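PDB 3IH6: putative zinc protease from Bordetella pertussis, which is probably a zinc-dependent metalloendopeptidase of the peptidase M16 family, seen here as a fragment matching part of an inactive M16 domain. Local coordinates for residues Tyr31-Pro34 / Asp40-Gly43; Leu44-Thr49 / Ser126-Ala131; Ile50-Pro55 / Ala85-Gln90; Gln133-Asp138 / Arg156-Gln161. All coordinates share one frame; numbering follows the deposited sequence.

Interaction 1: Tyr31-Pro34 / Asp40-Gly43; sequences YHLP and DFVG
The carbonyl oxygen of Pro34 lies at the edge of the Phe41 ring and in its plane, 3.3 Å from Phe41 CD1. No hydrogen bond crosses here, but the slightly positive ring hydrogens on this edge suit an oxygen. The contact closes the turn between a strand and a helix: strand 26-32 of the antiparallel sheet runs out, and the chain swings round into helix 39-52, which packs against that sheet in this M16-family domain. Phe41 reaches back because CG stands anti to its backbone N (chi1 -179°), which carries the ring off the first turn of the helix toward the chain leaving the strand. There Leu33 CD1 meets Phe41 CE1 obliquely at 4.0 Å. Pro34 takes the other half of the contact, its ring lying across the start of the helix at about a right angle to the Asp40 side chain. The carboxylate of Asp40 is engaged elsewhere, in a salt bridge from OD1 to Arg175 of helix 170-180, and Tyr180 of that helix touches both Pro34 and Asp40. The methylene of Asp40 is thus the part that faces the proline, with Pro34 CG 3.8 Å from Asp40 CB.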
# COMPACT_ATOMS: atom_id res chain seq x y z
N TYR E 31 -19.79 -5.91 -22.93
CA TYR E 31 -19.24 -6.26 -24.22
C TYR E 31 -18.10 -7.28 -24.01
O TYR E 31 -17.58 -7.43 -22.88
CB TYR E 31 -18.68 -5.01 -24.89
CG TYR E 31 -19.68 -3.92 -25.18
CD1 TYR E 31 -20.28 -3.80 -26.46
CD2 TYR E 31 -20.02 -3.00 -24.21
CE1 TYR E 31 -21.22 -2.77 -26.75
CE2 TYR E 31 -20.97 -1.97 -24.48
CZ TYR E 31 -21.56 -1.87 -25.75
OH TYR E 31 -22.46 -0.84 -25.99
N HIS E 32 -17.71 -8.00 -25.05
CA HIS E 32 -16.55 -8.90 -24.91
C HIS E 32 -15.20 -8.36 -25.38
O HIS E 32 -15.14 -7.52 -26.26
CB HIS E 32 -16.81 -10.32 -25.44
CG HIS E 32 -16.83 -10.45 -26.94
ND1 HIS E 32 -18.01 -10.52 -27.65
CD2 HIS E 32 -15.83 -10.62 -27.84
CE1 HIS E 32 -17.73 -10.71 -28.94
NE2 HIS E 32 -16.42 -10.77 -29.08
N LEU E 33 -14.11 -8.84 -24.77
CA LEU E 33 -12.75 -8.42 -25.15
C LEU E 33 -12.24 -9.23 -26.33
O LEU E 33 -12.63 -10.37 -26.47
CB LEU E 33 -11.77 -8.62 -23.97
CG LEU E 33 -12.08 -7.86 -22.66
CD1 LEU E 33 -11.20 -8.30 -21.50
CD2 LEU E 33 -12.04 -6.36 -22.85
N PRO E 34 -11.34 -8.65 -27.15
CA PRO E 34 -10.46 -9.44 -28.03
C PRO E 34 -9.58 -10.36 -27.19
O PRO E 34 -9.40 -10.12 -25.99
CB PRO E 34 -9.52 -8.38 -28.66
CG PRO E 34 -10.21 -7.07 -28.48
CD PRO E 34 -11.10 -7.20 -27.28
N ASP E 40 -5.68 -5.52 -31.13
CA ASP E 40 -6.92 -4.91 -30.62
C ASP E 40 -7.08 -4.87 -29.11
O ASP E 40 -7.78 -4.00 -28.56
CB ASP E 40 -8.12 -5.59 -31.28
CG ASP E 40 -8.12 -5.36 -32.77
OD1 ASP E 40 -7.53 -4.33 -33.16
OD2 ASP E 40 -8.64 -6.20 -33.55
N PHE E 41 -6.46 -5.80 -28.42
CA PHE E 41 -6.73 -5.88 -26.99
C PHE E 41 -6.34 -4.58 -26.32
O PHE E 41 -7.15 -4.00 -25.58
CB PHE E 41 -6.04 -7.10 -26.35
CG PHE E 41 -6.30 -7.24 -24.87
CD1 PHE E 41 -7.27 -8.13 -24.41
CD2 PHE E 41 -5.56 -6.51 -23.94
CE1 PHE E 41 -7.52 -8.30 -23.07
CE2 PHE E 41 -5.78 -6.68 -22.58
CZ PHE E 41 -6.76 -7.59 -22.14
N VAL E 42 -5.12 -4.10 -26.54
CA VAL E 42 -4.76 -2.84 -25.89
C VAL E 42 -5.56 -1.67 -26.40
O VAL E 42 -5.81 -0.72 -25.62
CB VAL E 42 -3.26 -2.52 -25.84
CG1 VAL E 42 -2.53 -3.62 -25.15
CG2 VAL E 42 -2.71 -2.27 -27.19
N GLY E 43 -5.99 -1.74 -27.67
CA GLY E 43 -6.83 -0.71 -28.25
C GLY E 43 -8.05 -0.51 -27.35
O GLY E 43 -8.39 0.59 -26.94

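Interaction 2: Leu44-Thr49 / Ser126-Ala131; sequences LDLAAT and SKWLTA
In segment 44-49, Asp45 is the first residue to reach across, and its OD2 takes the indole N-H of Trp128 on helix 118-136: Trp128 NE1 to Asp45 OD2 is 2.8 Å, with an angle of 158° at the hydrogen. The oxygen sits nearly in the indole plane, yet the N-H meets the carboxylate from well above its own plane, and the two planes stand 89° apart. The other oxygen, OD1, bonds to the N-terminal amine of Ser1, probably a tag remnant. One residue on, Leu46 points beside the partner helix, but its end turns inward and crosses Trp128 at about a right angle, Leu46 CD2 lying 3.9 Å from Trp128 CB. A turn later Thr49 holds CG2 anti to its backbone N and sets that methyl against the alkyl chain of Lys127, with Thr49 CG2 3.7 Å from Lys127 CD. The helix segments cross at 115°, their axes 10.6 Å apart at closest, and the contact joins helix 39-52 to helix 118-136. A single polar bond inside an otherwise apolar contact makes it directional: the buried carboxylate, together with Trp132 against the indole, probably restrains its rotation, and the negative charge is probably eased by the amine and N-H around it.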
# COMPACT_ATOMS: atom_id res chain seq x y z
N LEU E 44 -8.70 -1.61 -27.02
CA LEU E 44 -9.91 -1.55 -26.24
C LEU E 44 -9.60 -1.16 -24.80
O LEU E 44 -10.42 -0.53 -24.12
CB LEU E 44 -10.64 -2.89 -26.30
CG LEU E 44 -12.13 -2.89 -25.92
CD1 LEU E 44 -12.92 -1.84 -26.63
CD2 LEU E 44 -12.75 -4.26 -26.11
N ASP E 45 -8.40 -1.52 -24.35
CA ASP E 45 -7.93 -1.18 -23.00
C ASP E 45 -7.85 0.36 -22.94
O ASP E 45 -8.52 1.01 -22.11
CB ASP E 45 -6.56 -1.85 -22.84
CG ASP E 45 -6.15 -2.06 -21.39
OD1 ASP E 45 -6.99 -1.82 -20.50
OD2 ASP E 45 -4.98 -2.50 -21.16
N LEU E 46 -7.13 0.96 -23.89
CA LEU E 46 -6.97 2.44 -23.97
C LEU E 46 -8.30 3.17 -24.17
O LEU E 46 -8.55 4.17 -23.53
CB LEU E 46 -5.99 2.81 -25.06
CG LEU E 46 -4.57 2.25 -24.87
CD1 LEU E 46 -3.76 2.38 -26.17
CD2 LEU E 46 -3.93 2.96 -23.68
N ALA E 47 -9.15 2.62 -25.06
CA ALA E 47 -10.48 3.15 -25.33
C ALA E 47 -11.35 3.28 -24.08
O ALA E 47 -12.03 4.31 -23.88
CB ALA E 47 -11.18 2.28 -26.32
N ALA E 48 -11.40 2.23 -23.25
CA ALA E 48 -12.26 2.28 -22.08
C ALA E 48 -11.87 3.44 -21.15
O ALA E 48 -12.71 4.04 -20.52
CB ALA E 48 -12.28 0.94 -21.35
N THR E 49 -10.59 3.77 -21.11
CA THR E 49 -10.12 4.92 -20.32
C THR E 49 -10.57 6.22 -20.97
O THR E 49 -10.93 7.16 -20.26
CB THR E 49 -8.58 4.97 -20.27
OG1 THR E 49 -8.07 3.85 -19.57
CG2 THR E 49 -8.07 6.23 -19.58
N SER E 126 -0.77 7.86 -21.45
CA SER E 126 0.03 8.26 -20.27
C SER E 126 -0.37 7.50 -19.00
O SER E 126 0.49 6.98 -18.26
CB SER E 126 -0.00 9.78 -20.04
OG SER E 126 0.95 10.13 -19.03
N LYS E 127 -1.68 7.40 -18.76
CA LYS E 127 -2.22 6.67 -17.61
C LYS E 127 -1.75 5.21 -17.60
O LYS E 127 -1.28 4.68 -16.57
CB LYS E 127 -3.75 6.73 -17.62
CG LYS E 127 -4.39 5.89 -16.52
CD LYS E 127 -5.93 5.98 -16.58
CE LYS E 127 -6.50 5.95 -15.17
NZ LYS E 127 -6.83 4.57 -14.74
N TRP E 128 -1.88 4.57 -18.76
CA TRP E 128 -1.54 3.14 -18.96
C TRP E 128 -0.08 2.91 -18.67
O TRP E 128 0.26 1.96 -17.93
CB TRP E 128 -1.87 2.70 -20.40
CG TRP E 128 -1.95 1.18 -20.53
CD1 TRP E 128 -3.08 0.44 -20.58
CD2 TRP E 128 -0.86 0.25 -20.57
NE1 TRP E 128 -2.77 -0.88 -20.67
CE2 TRP E 128 -1.42 -1.04 -20.66
CE3 TRP E 128 0.54 0.38 -20.56
CZ2 TRP E 128 -0.64 -2.20 -20.75
CZ3 TRP E 128 1.33 -0.78 -20.63
CH2 TRP E 128 0.72 -2.05 -20.72
N LEU E 129 0.79 3.77 -19.22
CA LEU E 129 2.25 3.58 -19.08
C LEU E 129 2.77 3.84 -17.68
O LEU E 129 3.67 3.14 -17.24
CB LEU E 129 3.05 4.38 -20.13
CG LEU E 129 2.81 3.92 -21.57
CD1 LEU E 129 3.49 4.85 -22.54
CD2 LEU E 129 3.23 2.46 -21.82
N THR E 130 2.20 4.83 -17.00
CA THR E 130 2.45 5.12 -15.58
C THR E 130 2.15 3.93 -14.68
O THR E 130 2.90 3.61 -13.77
CB THR E 130 1.55 6.34 -15.12
OG1 THR E 130 1.79 7.45 -15.98
CG2 THR E 130 1.81 6.75 -13.69
N ALA E 131 1.00 3.29 -14.93
CA ALA E 131 0.58 2.09 -14.16
C ALA E 131 1.60 0.99 -14.41
O ALA E 131 2.06 0.37 -13.45
CB ALA E 131 -0.81 1.63 -14.56

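Interaction 3: Ile50-Pro55 / Ala85-Gln90; sequences ILADTP and AMFGAQ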
# COMPACT_ATOMS: atom_id res chain seq x y z
N ILE E 50 -10.54 6.29 -22.30
CA ILE E 50 -11.01 7.49 -22.98
C ILE E 50 -12.51 7.65 -22.73
O ILE E 50 -12.97 8.76 -22.55
CB ILE E 50 -10.76 7.45 -24.49
CG1 ILE E 50 -9.25 7.53 -24.79
CG2 ILE E 50 -11.60 8.56 -25.21
CD1 ILE E 50 -8.88 7.09 -26.21
N LEU E 51 -13.26 6.56 -22.74
CA LEU E 51 -14.71 6.58 -22.57
C LEU E 51 -15.19 6.86 -21.17
O LEU E 51 -16.27 7.44 -20.97
CB LEU E 51 -15.35 5.24 -23.04
CG LEU E 51 -15.08 5.03 -24.54
CD1 LEU E 51 -15.11 3.56 -24.90
CD2 LEU E 51 -16.02 5.87 -25.42
N ALA E 52 -14.42 6.41 -20.19
CA ALA E 52 -14.98 6.27 -18.85
C ALA E 52 -14.29 7.04 -17.77
O ALA E 52 -14.86 7.25 -16.74
CB ALA E 52 -15.09 4.76 -18.47
N ASP E 53 -13.06 7.48 -18.00
CA ASP E 53 -12.21 8.08 -16.96
C ASP E 53 -12.08 9.62 -17.02
O ASP E 53 -11.71 10.18 -18.08
CB ASP E 53 -10.84 7.42 -17.06
CG ASP E 53 -9.91 7.81 -15.96
OD1 ASP E 53 -10.35 7.85 -14.81
OD2 ASP E 53 -8.71 8.06 -16.25
N THR E 54 -12.34 10.27 -15.88
CA THR E 54 -12.39 11.77 -15.71
C THR E 54 -13.59 12.44 -16.40
O THR E 54 -14.16 11.90 -17.37
CB THR E 54 -11.11 12.52 -16.22
OG1 THR E 54 -11.25 12.77 -17.62
CG2 THR E 54 -9.81 11.72 -15.94
N PRO E 55 -13.94 13.65 -15.94
CA PRO E 55 -15.01 14.50 -16.47
C PRO E 55 -14.94 14.77 -17.98
O PRO E 55 -15.97 15.04 -18.58
CB PRO E 55 -14.82 15.80 -15.72
CG PRO E 55 -14.21 15.37 -14.42
CD PRO E 55 -13.27 14.30 -14.79
N ALA E 85 -15.71 -6.32 -21.16
CA ALA E 85 -15.57 -4.89 -20.91
C ALA E 85 -16.92 -4.50 -20.36
O ALA E 85 -17.96 -4.90 -20.91
CB ALA E 85 -15.25 -4.11 -22.19
N MSE E 86 -16.89 -3.73 -19.28
CA MSE E 86 -18.10 -3.28 -18.65
C MSE E 86 -18.15 -1.75 -18.51
O MSE E 86 -17.31 -1.15 -17.84
CB MSE E 86 -18.22 -3.92 -17.27
CG MSE E 86 -19.51 -3.71 -16.70
SE MSE E 86 -19.54 -4.29 -14.86
CE MSE E 86 -21.44 -4.09 -14.71
N PHE E 87 -19.17 -1.14 -19.10
CA PHE E 87 -19.40 0.28 -18.94
C PHE E 87 -20.71 0.46 -18.21
O PHE E 87 -21.63 -0.36 -18.33
CB PHE E 87 -19.42 1.01 -20.28
CG PHE E 87 -18.15 0.82 -21.08
CD1 PHE E 87 -17.03 1.59 -20.81
CD2 PHE E 87 -18.07 -0.15 -22.06
CE1 PHE E 87 -15.86 1.40 -21.51
CE2 PHE E 87 -16.87 -0.34 -22.81
CZ PHE E 87 -15.78 0.42 -22.52
N GLY E 88 -20.81 1.53 -17.43
CA GLY E 88 -22.11 1.77 -16.81
C GLY E 88 -22.27 3.16 -16.29
O GLY E 88 -21.37 3.99 -16.42
N ALA E 89 -23.43 3.44 -15.72
CA ALA E 89 -23.69 4.75 -15.17
C ALA E 89 -24.36 4.60 -13.84
O ALA E 89 -25.14 3.66 -13.63
CB ALA E 89 -24.55 5.64 -16.13
N GLN E 90 -24.04 5.53 -12.95
CA GLN E 90 -24.58 5.58 -11.62
C GLN E 90 -25.72 6.60 -11.66
O GLN E 90 -25.52 7.72 -12.10
CB GLN E 90 -23.47 6.06 -10.69
CG GLN E 90 -23.59 5.60 -9.26
CD GLN E 90 -22.49 6.17 -8.37
OE1 GLN E 90 -21.82 7.15 -8.71
NE2 GLN E 90 -22.31 5.56 -7.22
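Leu51, near the end of helix 39-52, packs against the CZ end of Phe87, which rises from strand 84-90. Leu51 CD1 lies 4.0 Å from Phe87 CZ and 4.1 Å from Phe87 CE1, and the branched end of the leucine meets that end of the ring obliquely. In both residues CG stands anti to the carbonyl carbon (chi1 -62° in Leu51, -57° in Phe87), which aims the two side chains at each other across the gap between helix and sheet. This is the close part of a buried helix-on-sheet contact in the M16-family domain. Ala48, one turn back on the helix, brings its methyl to the same ring, while Tyr31 of the neighbouring strand packs alongside.

Ala52 touches more loosely, its methyl at the ring edge with Ala52 CB 4.4 Å from Phe87 CD1. Beyond it the helix ends, and Asp53, Thr54 and Pro55 turn away from the strand toward a partly exposed surface where the contacts become polar. Thr54 OG1 gives a hydrogen bond of 2.7 Å to Asp53 O, in the carbonyl plane and on a lone pair, while Thr5 OG1 bonds to both Ala52 O and Thr54 N. Pro55 packs against Ser126 of a neighbouring subunit. Across the helix and strand themselves the contact is wholly apolar: with no bond to set its direction, it rests on the fit of two aliphatic side chains against one phenyl ring.

Interaction 4: Gln133-Asp138 / Arg156-Gln161; sequences QQTYAD and RLFFLQ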
# COMPACT_ATOMS: atom_id res chain seq x y z
N GLN E 133 4.85 1.27 -15.32
CA GLN E 133 6.15 1.58 -14.73
C GLN E 133 6.09 1.34 -13.23
O GLN E 133 7.08 0.97 -12.62
CB GLN E 133 6.53 3.05 -14.98
CG GLN E 133 6.97 3.42 -16.42
CD GLN E 133 8.10 2.53 -17.00
OE1 GLN E 133 8.93 1.98 -16.26
NE2 GLN E 133 8.12 2.39 -18.34
N GLN E 134 4.92 1.55 -12.65
CA GLN E 134 4.77 1.32 -11.21
C GLN E 134 4.81 -0.17 -10.91
O GLN E 134 5.42 -0.59 -9.91
CB GLN E 134 3.51 1.98 -10.64
CG GLN E 134 3.70 3.47 -10.44
CD GLN E 134 2.39 4.22 -10.25
OE1 GLN E 134 1.45 3.70 -9.67
NE2 GLN E 134 2.34 5.45 -10.73
N THR E 135 4.19 -0.96 -11.79
CA THR E 135 4.26 -2.41 -11.69
C THR E 135 5.67 -2.93 -11.84
O THR E 135 6.15 -3.68 -10.99
CB THR E 135 3.39 -3.08 -12.75
OG1 THR E 135 2.02 -2.92 -12.37
CG2 THR E 135 3.69 -4.57 -12.84
N TYR E 136 6.33 -2.50 -12.90
CA TYR E 136 7.67 -2.97 -13.26
C TYR E 136 8.76 -2.66 -12.20
O TYR E 136 9.74 -3.44 -12.04
CB TYR E 136 7.99 -2.42 -14.67
CG TYR E 136 9.42 -2.60 -15.10
CD1 TYR E 136 9.89 -3.85 -15.53
CD2 TYR E 136 10.31 -1.52 -15.09
CE1 TYR E 136 11.21 -4.01 -15.94
CE2 TYR E 136 11.63 -1.67 -15.50
CZ TYR E 136 12.08 -2.92 -15.92
OH TYR E 136 13.39 -3.07 -16.32
N ALA E 137 8.60 -1.56 -11.44
CA ALA E 137 9.60 -1.16 -10.45
C ALA E 137 9.60 -2.01 -9.16
O ALA E 137 10.49 -1.89 -8.32
CB ALA E 137 9.47 0.33 -10.12
N ASP E 138 8.60 -2.88 -9.04
CA ASP E 138 8.41 -3.77 -7.88
C ASP E 138 8.51 -5.23 -8.36
O ASP E 138 7.70 -5.68 -9.16
CB ASP E 138 7.01 -3.50 -7.25
CG ASP E 138 6.83 -4.18 -5.89
OD1 ASP E 138 7.41 -5.29 -5.60
OD2 ASP E 138 6.08 -3.60 -5.08
N ARG E 156 5.39 -13.34 -22.75
CA ARG E 156 5.79 -12.14 -23.49
C ARG E 156 4.82 -10.96 -23.36
O ARG E 156 5.26 -9.81 -23.35
CB ARG E 156 6.04 -12.45 -24.97
CG ARG E 156 7.28 -13.31 -25.28
CD ARG E 156 7.27 -13.79 -26.73
NE ARG E 156 5.91 -13.73 -27.25
CZ ARG E 156 5.56 -13.29 -28.45
NH1 ARG E 156 4.27 -13.25 -28.80
NH2 ARG E 156 6.50 -12.90 -29.31
N LEU E 157 3.52 -11.24 -23.22
CA LEU E 157 2.52 -10.18 -23.10
C LEU E 157 2.82 -9.02 -22.10
O LEU E 157 2.56 -7.83 -22.40
CB LEU E 157 1.11 -10.76 -22.89
CG LEU E 157 0.59 -11.60 -24.07
CD1 LEU E 157 -0.67 -12.35 -23.67
CD2 LEU E 157 0.32 -10.68 -25.25
N PHE E 158 3.36 -9.34 -20.92
CA PHE E 158 3.72 -8.28 -19.96
C PHE E 158 4.54 -7.18 -20.62
O PHE E 158 4.25 -5.98 -20.45
CB PHE E 158 4.47 -8.83 -18.72
CG PHE E 158 4.88 -7.75 -17.75
CD1 PHE E 158 3.92 -6.96 -17.13
CD2 PHE E 158 6.21 -7.49 -17.51
CE1 PHE E 158 4.29 -5.95 -16.27
CE2 PHE E 158 6.58 -6.47 -16.63
CZ PHE E 158 5.61 -5.70 -16.02
N PHE E 159 5.51 -7.57 -21.45
CA PHE E 159 6.31 -6.60 -22.16
C PHE E 159 5.73 -6.15 -23.47
O PHE E 159 5.88 -4.98 -23.86
CB PHE E 159 7.73 -7.14 -22.36
CG PHE E 159 8.44 -7.39 -21.09
CD1 PHE E 159 8.98 -6.32 -20.37
CD2 PHE E 159 8.54 -8.67 -20.58
CE1 PHE E 159 9.63 -6.55 -19.17
CE2 PHE E 159 9.19 -8.89 -19.39
CZ PHE E 159 9.73 -7.82 -18.69
N LEU E 160 5.07 -7.07 -24.17
CA LEU E 160 4.54 -6.78 -25.49
C LEU E 160 3.40 -5.77 -25.42
O LEU E 160 3.35 -4.87 -26.27
CB LEU E 160 4.13 -8.06 -26.24
CG LEU E 160 3.43 -7.93 -27.61
CD1 LEU E 160 4.27 -7.22 -28.69
CD2 LEU E 160 2.99 -9.33 -28.10
N GLN E 161 2.52 -5.91 -24.40
CA GLN E 161 1.38 -5.01 -24.24
C GLN E 161 1.91 -3.60 -24.05
O GLN E 161 1.42 -2.66 -24.68
CB GLN E 161 0.43 -5.42 -23.08
CG GLN E 161 -0.35 -6.78 -23.16
CD GLN E 161 -1.19 -6.99 -24.43
OE1 GLN E 161 -0.85 -6.51 -25.50
NE2 GLN E 161 -2.29 -7.77 -24.30
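Phe158 extends with CG anti to its backbone N (chi1 179°), and Thr135 holds its methyl anti to its own N while OG1 stays beside it (chi1 -73°); together these torsions bring the phenyl ring to the methyl. Thr135 CG2 lies 3.7 Å from Phe158 CE1, and the two side chains lie alongside each other and run opposite ways. Next to it, Tyr136 CB sits at the edge of the same ring, 4.3 Å from Phe158 CZ. Farther out, Tyr136 CE1 approaches the edge of Phe159 at CE1, 4.4 Å away. Phe158 in turn directs an edge at the face of Phe159, its CD2 3.7 Å above the centre of that ring. Trp132 completes the aromatic cluster: it stacks with both Phe158 and Tyr136, and its NE1 bonds to Phe158 O. The cluster ties the end of helix 118-136 to the start of helix 157-167, two helices joined in sequence through helix 139-152. Between the segments everything is apolar; the polar end of Tyr136 is met instead by Gln90 OE1 of a neighbouring subunit, and the same residue serves both the packing of the helices and the subunit interface.

In the fold
From the N terminus, interaction 1 closes first, a short turn of five residues that carries the chain from strand 26-32 into helix 39-52. That helix then enters two more contacts. Interaction 2 joins its middle to helix 118-136 and closes a loop of 76 residues; interaction 3, which sets the helix end on strand 84-90, is nested inside that loop. Interaction 4 follows in series, closing a loop of 17 residues, mostly helix 139-152. Strands 26-32 and 84-90 are sheet neighbours, linking interactions 1 and 3, while helix 118-136 is common to interactions 2 and 4. Gln161 touches both Phe41 and Trp128, bringing interaction 4 against interactions 1 and 2.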